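Local coordinates for protein TRAP dicarboxylate transporter-DctP subunit (PDB 4PFI) that probably captures a small organic acid in the periplasm and delivers it to a TRAP-type membrane transporter, as solute-binding proteins of its family do, at residues T161-N166 with E232-L237; A204-D209 with M228-V233. One frame throughout, in Å; residues are numbered along the deposited sequence.

Interaction 1 of 2, residues T161-N166 with E232-L237; sequences TWTANN and EVQNVL. With NA (sodium ion), chain B.
The side chains of Thr163 and Gln234 cross at about a right angle. Thr163 OG1 donates to Gln234 OE1 over 2.6 Å, arriving in the carbonyl plane on a lone pair (C=O...donor angle 119°), and also bonds Gln218. Gln234 reaches this hydroxyl because its chain bends at chi2 (-82°). NE2 of the same amide gives 3.0 Å to backbone Val233 O, so both ends are held and its rotation is fixed. On the same sheet face Leu237 lays its CG 3.3 Å from Thr161 CG2, a tight apolar contact, with its CD1 extending to the methyl of Thr163; helix 222-228 packs on Thr161 and Thr163.

Ala164 and Val236 form the hydrogen-bonded antiparallel pair, Ala164 N donating to Val236 O at 3.2 Å, and Thr163 with Leu237 the non-hydrogen-bonded one. Ala164 O accepts from Val236 N at 3.0 Å and from Asn235 N at 3.1 Å, the donors approaching from opposite faces of its plane; two residues thus face one, a classic beta bulge. Water 1 bridges Asn166 O and Val236 O.

Gln234 and Asn235, at the bulge, also supply two sodium ligands: Asn235 OD1 at 2.3 Å and Gln234 O at 2.4 Å, with two waters and Gly298 O completing the shell. All five are neutral oxygens, which suits a hard monovalent cation, and the pinned Gln234 and doubly bonded Ala164 O would fix the backbone that presents two of them.

Interaction 2 of 2, residues A204-D209 with M228-V233; sequences AQVYSD and MGFHEV
Val206 packs CG1 over one face of the Phe230 ring, 3.9 Å from the centroid and 29° off the normal, the signature of a CH-pi contact. CB of the selenomethionine Met228 lies above the opposite face, offset toward the ring's edge, so the ring is held between Val206 of helix 203-212 and the end of helix 222-228. A second CH-pi contact repeats the theme with roles exchanged: Val233 CG1 stands 4.0 Å from the centroid of the Tyr207 ring, 25° off the normal.

With chi1 at 179° the Tyr207 ring swings out from the helix, CG opposite the backbone N, and lies along the loop. Gly229 O approaches the ring edge, 3.3 Å from CE2, and the same carbonyl accepts the backbone N of Glu232. Gly229 itself has positive phi in the Schellman motif that ends helix 222-228. At the polar edge, Tyr207 OH donates to the anti lone pair of Glu232 OE1 at 2.9 Å, the carboxylate standing nearly perpendicular to the ring. A phenylalanine in place of Tyr207 would probably keep the valine contact but leave Glu232 OE1 without this donor and its carboxylate freer to turn.

The contact thus seats the turn between helix 222-228 and strand 236-239 against helix 203-212, where Leu210 also meets Phe230 and Val233, while His231 and Glu232 touch the long helix 263-296 at Gln296.

The two interactions share Glu232 and Val233, and their centres lie 10 Å apart. Interaction 2 packs the start of this connecting chain on helix 203-212; interaction 1 takes over where it joins the strand 149-164. Val233 serves both, its side chain in interaction 2 and its carbonyl in interaction 1. The sodium belongs to interaction 1; the nearest side-chain atom of Glu232, its CB, is about 7 Å from the ion, its carboxylate farther, and Glu232 O weakly accepts from a water that coordinates the ion. Both contacts sit about 20 Å from the centre of the chain. No solute is bound in this open form, so neither is assigned to the ligand pocket.

Interaction 1 of 2, residues T161-N166 with E232-L237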
loop_
_atom_site.group_PDB
_atom_site.type_symbol
_atom_site.label_atom_id
_atom_site.label_comp_id
_atom_site.label_asym_id
_atom_site.label_seq_id
_atom_site.Cartn_x
_atom_site.Cartn_y
_atom_site.Cartn_z
ATOM N N THR A 161 -7.997 -4.326 5.338
ATOM C CA THR A 161 -9.152 -4.769 6.101
ATOM C C THR A 161 -10.261 -5.160 5.131
ATOM O O THR A 161 -10.383 -4.565 4.068
ATOM C CB THR A 161 -9.619 -3.645 7.036
ATOM O OG1 THR A 161 -8.642 -3.455 8.083
ATOM C CG2 THR A 161 -10.972 -3.979 7.650
ATOM N N TRP A 162 -11.031 -6.194 5.447
ATOM C CA TRP A 162 -12.046 -6.683 4.520
ATOM C C TRP A 162 -13.433 -6.193 4.967
ATOM O O TRP A 162 -13.709 -6.147 6.164
ATOM C CB TRP A 162 -12.068 -8.207 4.517
ATOM C CG TRP A 162 -10.797 -8.876 4.124
ATOM C CD1 TRP A 162 -9.738 -8.313 3.505
ATOM C CD2 TRP A 162 -10.467 -10.249 4.307
ATOM N NE1 TRP A 162 -8.754 -9.256 3.270
ATOM C CE2 TRP A 162 -9.181 -10.456 3.763
ATOM C CE3 TRP A 162 -11.124 -11.332 4.884
ATOM C CZ2 TRP A 162 -8.551 -11.684 3.778
ATOM C CZ3 TRP A 162 -10.490 -12.560 4.898
ATOM C CH2 TRP A 162 -9.224 -12.725 4.344
ATOM N N THR A 163 -14.297 -5.824 4.024
ATOM C CA THR A 163 -15.699 -5.581 4.328
ATOM C C THR A 163 -16.576 -6.427 3.412
ATOM O O THR A 163 -16.181 -6.801 2.303
ATOM C CB THR A 163 -16.123 -4.083 4.150
ATOM O OG1 THR A 163 -16.044 -3.700 2.776
ATOM C CG2 THR A 163 -15.243 -3.172 4.911
ATOM N N ALA A 164 -17.767 -6.719 3.918
ATOM C CA ALA A 164 -18.786 -7.412 3.194
ATOM C C ALA A 164 -20.087 -7.303 3.998
ATOM O O ALA A 164 -20.152 -6.620 5.028
ATOM C CB ALA A 164 -18.398 -8.864 3.001
ATOM N N ASN A 165 -21.121 -7.990 3.512
ATOM C CA ASN A 165 -22.364 -8.076 4.244
ATOM C C ASN A 165 -22.524 -9.390 4.995
ATOM O O ASN A 165 -23.631 -9.785 5.333
ATOM C CB ASN A 165 -23.537 -7.763 3.333
ATOM C CG ASN A 165 -23.697 -6.286 3.135
ATOM O OD1 ASN A 165 -23.473 -5.506 4.064
ATOM N ND2 ASN A 165 -24.046 -5.879 1.928
ATOM N N ASN A 166 -21.395 -10.047 5.259
ATOM C CA ASN A 166 -21.332 -11.207 6.139
ATOM C C ASN A 166 -19.903 -11.355 6.624
ATOM O O ASN A 166 -19.004 -10.741 6.063
ATOM C CB ASN A 166 -21.789 -12.486 5.410
ATOM C CG ASN A 166 -21.176 -12.633 4.036
ATOM O OD1 ASN A 166 -21.724 -12.162 3.025
ATOM N ND2 ASN A 166 -20.013 -13.257 3.985
ATOM N N GLU A 232 -20.891 2.588 5.468
ATOM C CA GLU A 232 -22.338 2.890 5.428
ATOM C C GLU A 232 -23.139 1.840 4.641
ATOM O O GLU A 232 -24.329 1.737 4.805
ATOM C CB GLU A 232 -22.599 4.271 4.785
ATOM C CG GLU A 232 -21.961 5.429 5.523
ATOM C CD GLU A 232 -22.144 6.815 4.869
ATOM O OE1 GLU A 232 -22.753 6.960 3.769
ATOM O OE2 GLU A 232 -21.634 7.785 5.463
ATOM N N VAL A 233 -22.459 1.069 3.796
ATOM C CA VAL A 233 -23.109 0.174 2.870
ATOM C C VAL A 233 -22.533 -1.239 3.048
ATOM O O VAL A 233 -22.637 -2.098 2.165
ATOM C CB VAL A 233 -23.007 0.720 1.392
ATOM C CG1 VAL A 233 -23.841 1.996 1.236
ATOM C CG2 VAL A 233 -21.546 0.971 0.983
ATOM N N GLN A 234 -21.941 -1.472 4.216
ATOM C CA GLN A 234 -21.426 -2.777 4.584
ATOM C C GLN A 234 -21.860 -3.088 6.039
ATOM O O GLN A 234 -22.257 -2.192 6.786
ATOM C CB GLN A 234 -19.895 -2.848 4.418
ATOM C CG GLN A 234 -19.320 -2.591 3.011
ATOM C CD GLN A 234 -19.379 -3.825 2.110
ATOM O OE1 GLN A 234 -18.346 -4.450 1.789
ATOM N NE2 GLN A 234 -20.584 -4.175 1.670
ATOM N N ASN A 235 -21.814 -4.348 6.426
ATOM C CA ASN A 235 -22.257 -4.790 7.756
ATOM C C ASN A 235 -21.136 -5.411 8.583
ATOM O O ASN A 235 -21.197 -5.421 9.815
ATOM C CB ASN A 235 -23.407 -5.801 7.622
ATOM C CG ASN A 235 -24.767 -5.127 7.310
ATOM O OD1 ASN A 235 -24.983 -3.940 7.564
ATOM N ND2 ASN A 235 -25.684 -5.913 6.792
ATOM N N VAL A 236 -20.097 -5.915 7.926
ATOM C CA VAL A 236 -19.077 -6.604 8.662
ATOM C C VAL A 236 -17.680 -6.205 8.199
ATOM O O VAL A 236 -17.340 -6.329 7.030
ATOM C CB VAL A 236 -19.232 -8.150 8.560
ATOM C CG1 VAL A 236 -18.157 -8.826 9.382
ATOM C CG2 VAL A 236 -20.620 -8.600 8.989
ATOM N N LEU A 237 -16.883 -5.725 9.142
ATOM C CA LEU A 237 -15.468 -5.452 8.918
ATOM C C LEU A 237 -14.638 -6.641 9.424
ATOM O O LEU A 237 -14.610 -6.887 10.635
ATOM C CB LEU A 237 -15.099 -4.198 9.703
ATOM C CG LEU A 237 -13.892 -3.440 9.182
ATOM C CD1 LEU A 237 -14.434 -2.233 8.488
ATOM C CD2 LEU A 237 -12.972 -3.038 10.301
HETATM NA NA NA B . -24.289 -1.773 8.064
HETATM O O HOH W 1 -16.488 -9.097 6.605
HETATM O O HOH W 2 -25.479 -1.178 5.863
HETATM O O HOH W 3 -23.307 0.490 8.459
#

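Interaction 2 of 2, residues A204-D209 with M228-V233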
loop_
_atom_site.group_PDB
_atom_site.type_symbol
_atom_site.label_atom_id
_atom_site.label_comp_id
_atom_site.label_asym_id
_atom_site.label_seq_id
_atom_site.Cartn_x
_atom_site.Cartn_y
_atom_site.Cartn_z
ATOM N N ALA A 204 -14.586 5.287 -7.582
ATOM C CA ALA A 204 -15.664 6.258 -7.494
ATOM C C ALA A 204 -17.029 5.578 -7.631
ATOM O O ALA A 204 -18.082 6.138 -7.323
ATOM C CB ALA A 204 -15.480 7.289 -8.548
ATOM N N GLN A 205 -17.002 4.346 -8.092
ATOM C CA GLN A 205 -18.215 3.600 -8.392
ATOM C C GLN A 205 -18.486 2.574 -7.263
ATOM O O GLN A 205 -19.583 2.002 -7.155
ATOM C CB GLN A 205 -17.925 2.887 -9.708
ATOM C CG GLN A 205 -18.929 1.952 -10.183
ATOM C CD GLN A 205 -18.480 1.279 -11.457
ATOM O OE1 GLN A 205 -17.692 1.839 -12.220
ATOM N NE2 GLN A 205 -19.019 0.094 -11.714
ATOM N N VAL A 206 -17.479 2.325 -6.439
ATOM C CA VAL A 206 -17.567 1.237 -5.482
ATOM C C VAL A 206 -18.681 1.401 -4.457
ATOM O O VAL A 206 -19.406 0.446 -4.175
ATOM C CB VAL A 206 -16.221 0.995 -4.805
ATOM C CG1 VAL A 206 -16.343 0.051 -3.607
ATOM C CG2 VAL A 206 -15.263 0.442 -5.859
ATOM N N TYR A 207 -18.844 2.611 -3.926
ATOM C CA TYR A 207 -19.871 2.863 -2.922
ATOM C C TYR A 207 -21.238 2.390 -3.429
ATOM O O TYR A 207 -21.895 1.576 -2.795
ATOM C CB TYR A 207 -19.904 4.345 -2.518
ATOM C CG TYR A 207 -20.958 4.717 -1.501
ATOM C CD1 TYR A 207 -22.299 4.881 -1.865
ATOM C CD2 TYR A 207 -20.607 4.922 -0.161
ATOM C CE1 TYR A 207 -23.240 5.236 -0.914
ATOM C CE2 TYR A 207 -21.539 5.293 0.786
ATOM C CZ TYR A 207 -22.848 5.449 0.408
ATOM O OH TYR A 207 -23.771 5.815 1.364
ATOM N N SER A 208 -21.641 2.900 -4.585
ATOM C CA SER A 208 -22.927 2.540 -5.152
ATOM C C SER A 208 -23.013 1.060 -5.592
ATOM O O SER A 208 -24.045 0.440 -5.366
ATOM C CB SER A 208 -23.338 3.511 -6.283
ATOM O OG SER A 208 -22.383 3.536 -7.320
ATOM N N ASP A 209 -21.952 0.494 -6.190
ATOM C CA ASP A 209 -21.947 -0.949 -6.487
ATOM C C ASP A 209 -22.078 -1.793 -5.186
ATOM O O ASP A 209 -22.788 -2.799 -5.176
ATOM C CB ASP A 209 -20.699 -1.391 -7.279
ATOM C CG ASP A 209 -20.797 -1.109 -8.798
ATOM O OD1 ASP A 209 -21.909 -0.865 -9.340
ATOM O OD2 ASP A 209 -19.730 -1.138 -9.474
HETATM N N MSE A 228 -14.119 6.870 2.075
HETATM C CA MSE A 228 -15.018 6.599 0.955
HETATM C C MSE A 228 -16.409 6.264 1.438
HETATM O O MSE A 228 -17.312 6.092 0.640
HETATM C CB MSE A 228 -14.534 5.371 0.163
HETATM C CG MSE A 228 -13.039 5.264 -0.025
HETATM SE SE MSE A 228 -12.548 5.504 -1.833
HETATM C CE MSE A 228 -13.144 7.379 -1.796
ATOM N N GLY A 229 -16.557 6.061 2.734
ATOM C CA GLY A 229 -17.860 5.788 3.287
ATOM C C GLY A 229 -18.384 4.366 3.078
ATOM O O GLY A 229 -19.571 4.141 3.210
ATOM N N PHE A 230 -17.521 3.405 2.794
ATOM C CA PHE A 230 -17.988 2.021 2.546
ATOM C C PHE A 230 -18.628 1.382 3.778
ATOM O O PHE A 230 -19.372 0.404 3.681
ATOM C CB PHE A 230 -16.836 1.127 2.067
ATOM C CG PHE A 230 -16.183 1.594 0.800
ATOM C CD1 PHE A 230 -16.861 2.386 -0.099
ATOM C CD2 PHE A 230 -14.891 1.211 0.505
ATOM C CE1 PHE A 230 -16.261 2.798 -1.255
ATOM C CE2 PHE A 230 -14.275 1.621 -0.643
ATOM C CZ PHE A 230 -14.955 2.412 -1.537
ATOM N N HIS A 231 -18.327 1.931 4.946
ATOM C CA HIS A 231 -18.873 1.356 6.153
ATOM C C HIS A 231 -20.384 1.621 6.231
ATOM O O HIS A 231 -21.074 0.947 6.984
ATOM C CB HIS A 231 -18.155 1.876 7.399
ATOM C CG HIS A 231 -18.253 3.360 7.580
ATOM N ND1 HIS A 231 -17.631 4.253 6.751
ATOM C CD2 HIS A 231 -18.903 4.087 8.522
ATOM C CE1 HIS A 231 -17.902 5.492 7.157
ATOM N NE2 HIS A 231 -18.668 5.413 8.224
ATOM N N GLU A 232 -20.891 2.588 5.468
ATOM C CA GLU A 232 -22.338 2.890 5.428
ATOM C C GLU A 232 -23.139 1.840 4.641
ATOM O O GLU A 232 -24.329 1.737 4.805
ATOM C CB GLU A 232 -22.599 4.271 4.785
ATOM C CG GLU A 232 -21.961 5.429 5.523
ATOM C CD GLU A 232 -22.144 6.815 4.869
ATOM O OE1 GLU A 232 -22.753 6.960 3.769
ATOM O OE2 GLU A 232 -21.634 7.785 5.463
ATOM N N VAL A 233 -22.459 1.069 3.796
ATOM C CA VAL A 233 -23.109 0.174 2.870
ATOM C C VAL A 233 -22.533 -1.239 3.048
ATOM O O VAL A 233 -22.637 -2.098 2.165
ATOM C CB VAL A 233 -23.007 0.720 1.392
ATOM C CG1 VAL A 233 -23.841 1.996 1.236
ATOM C CG2 VAL A 233 -21.546 0.971 0.983
#